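Local coordinates for putative flagellar motor switch protein FliN (Thermotoga maritima, PDB 1O6A), which probably forms part of the flagellar motor's switch complex, the C-ring that sets the direction of rotation, at residues G53-I58 with I81-S86. Numbering follows the deposited sequence. Where two conformers were deposited one is given.
Sequences GEPVDI and ITEIVS
OE2 of E83 lies 3.6 Å from CG of P55 while the same oxygen takes a salt bridge from NH2 of R67, an arginine that P55 also touches and whose backbone O receives a weak hydrogen bond from OG1 of T82. R67 lies on strand 63-73, between the two segments in the sheet; the proline ring rests against the carboxylate that this arginine holds. CG of E83 stands anti to the carbonyl carbon (chi1 -62°) and the chain continues extended, carrying the carboxylate out to the ring; the two side chains cross at about a right angle. Next to it, OG1 of T82 comes to 4.0 Å from CB of P55. Opposite the single residue R67, strand 76-84 places two, T82 and E83, a classic beta bulge where the chain turns a corner. The four-stranded antiparallel sheet has the order 20-33, 56-60, 63-73, 76-84, which explains why no hydrogen bond joins 53-58 directly to 81-86: V56 and I58 pair with 63-73 instead, and the CA atoms of P55 and T82 stay 7.7 Å apart. Farther along, the contact becomes apolar. In one of the two conformers of I81, its CG1 lies 4.1 Å from CD1 of I58, a light touch with the side chains again nearly perpendicular; both residues are buried. The second subunit closes over this end, with its I46 against I58 and its M40 against I81.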
loop_
_atom_site.group_PDB
_atom_site.type_symbol
_atom_site.label_atom_id
_atom_site.label_comp_id
_atom_site.label_asym_id
_atom_site.label_seq_id
_atom_site.Cartn_x
_atom_site.Cartn_y
_atom_site.Cartn_z
ATOM N N GLY A 53 9.925 9.354 -10.035
ATOM C CA GLY A 53 9.126 10.242 -10.837
ATOM C C GLY A 53 7.657 9.867 -10.842
ATOM O O GLY A 53 6.849 10.672 -11.284
ATOM N N GLU A 54 7.303 8.676 -10.346
ATOM C CA GLU A 54 5.891 8.283 -10.274
ATOM C C GLU A 54 5.304 8.490 -8.904
ATOM O O GLU A 54 6.024 8.432 -7.901
ATOM C CB GLU A 54 5.706 6.845 -10.648
ATOM C CG GLU A 54 6.060 6.516 -12.084
ATOM C CD GLU A 54 5.535 5.147 -12.453
ATOM O OE1 GLU A 54 6.140 4.158 -11.976
ATOM O OE2 GLU A 54 4.531 5.048 -13.202
ATOM N N PRO A 55 3.994 8.732 -8.844
ATOM C CA PRO A 55 3.303 8.901 -7.568
ATOM C C PRO A 55 2.993 7.549 -6.900
ATOM O O PRO A 55 3.114 6.508 -7.557
ATOM C CB PRO A 55 1.990 9.580 -7.996
ATOM C CG PRO A 55 1.718 8.996 -9.365
ATOM C CD PRO A 55 3.078 8.894 -9.988
ATOM N N VAL A 56 2.649 7.569 -5.623
ATOM C CA VAL A 56 2.248 6.356 -4.907
ATOM C C VAL A 56 0.793 6.079 -5.217
ATOM O O VAL A 56 0.049 6.986 -5.636
ATOM C CB VAL A 56 2.449 6.450 -3.380
ATOM C CG1 VAL A 56 3.928 6.632 -3.091
ATOM C CG2 VAL A 56 1.605 7.515 -2.748
ATOM N N ASP A 57 0.404 4.838 -5.068
ATOM C CA ASP A 57 -0.962 4.443 -5.374
ATOM C C ASP A 57 -1.880 4.458 -4.153
ATOM O O ASP A 57 -1.478 4.055 -3.064
ATOM C CB ASP A 57 -0.978 3.043 -5.954
ATOM C CG ASP A 57 -0.056 2.933 -7.165
ATOM O OD1 ASP A 57 -0.258 3.742 -8.096
ATOM O OD2 ASP A 57 0.954 2.195 -7.198
ATOM N N ILE A 58 -3.138 4.846 -4.374
ATOM C CA ILE A 58 -4.101 4.947 -3.288
ATOM C C ILE A 58 -5.282 4.084 -3.633
ATOM O O ILE A 58 -5.930 4.325 -4.639
ATOM C CB ILE A 58 -4.580 6.402 -3.132
ATOM C CG1 ILE A 58 -3.390 7.330 -2.858
ATOM C CG2 ILE A 58 -5.624 6.511 -2.036
ATOM C CD1 ILE A 58 -3.695 8.748 -3.171
ATOM N N ILE A 81 -3.228 13.994 -2.650
ATOM C CA ILE A 81 -3.740 13.477 -3.918
ATOM C C ILE A 81 -3.242 14.355 -5.082
ATOM O O ILE A 81 -3.443 15.580 -5.089
ATOM C CB ILE A 81 -5.289 13.407 -3.868
ATOM C CG1 ILE A 81 -5.715 12.252 -2.957
ATOM C CG2 ILE A 81 -5.901 13.265 -5.257
ATOM C CD1 ILE A 81 -7.171 12.276 -2.569
ATOM N N THR A 82 -2.624 13.713 -6.065
ATOM C CA THR A 82 -2.172 14.364 -7.292
ATOM C C THR A 82 -2.960 13.918 -8.529
ATOM O O THR A 82 -2.927 14.582 -9.538
ATOM C CB THR A 82 -0.705 14.143 -7.532
ATOM O OG1 THR A 82 -0.400 12.736 -7.643
ATOM C CG2 THR A 82 0.143 14.675 -6.356
ATOM N N GLU A 83 -3.601 12.754 -8.472
ATOM C CA GLU A 83 -4.385 12.233 -9.576
ATOM C C GLU A 83 -5.584 11.528 -8.951
ATOM O O GLU A 83 -5.447 10.782 -7.998
ATOM C CB GLU A 83 -3.614 11.219 -10.434
ATOM C CG GLU A 83 -2.375 11.751 -11.139
ATOM C CD GLU A 83 -1.549 10.640 -11.753
ATOM O OE1 GLU A 83 -2.134 9.615 -12.180
ATOM O OE2 GLU A 83 -0.312 10.765 -11.765
ATOM N N ILE A 84 -6.761 11.758 -9.468
ATOM C CA ILE A 84 -7.921 10.997 -8.943
ATOM C C ILE A 84 -8.997 10.828 -9.998
ATOM O O ILE A 84 -9.152 11.675 -10.833
ATOM C CB ILE A 84 -8.425 11.658 -7.654
ATOM C CG1 ILE A 84 -9.436 10.766 -6.926
ATOM C CG2 ILE A 84 -9.002 13.078 -7.942
ATOM C CD1 ILE A 84 -9.682 11.213 -5.506
ATOM N N VAL A 85 -9.731 9.707 -9.963
ATOM C CA VAL A 85 -10.857 9.525 -10.875
ATOM C C VAL A 85 -12.030 10.369 -10.409
ATOM O O VAL A 85 -12.071 10.838 -9.256
ATOM C CB VAL A 85 -11.252 8.055 -10.999
ATOM C CG1 VAL A 85 -10.119 7.192 -11.544
ATOM C CG2 VAL A 85 -11.726 7.503 -9.686
ATOM N N SER A 86 -12.999 10.572 -11.294
ATOM C CA SER A 86 -14.194 11.356 -10.944
ATOM C C SER A 86 -14.982 10.680 -9.808
ATOM O O SER A 86 -14.886 9.457 -9.619
ATOM C CB SER A 86 -15.108 11.539 -12.148
ATOM O OG SER A 86 -15.759 10.317 -12.451
#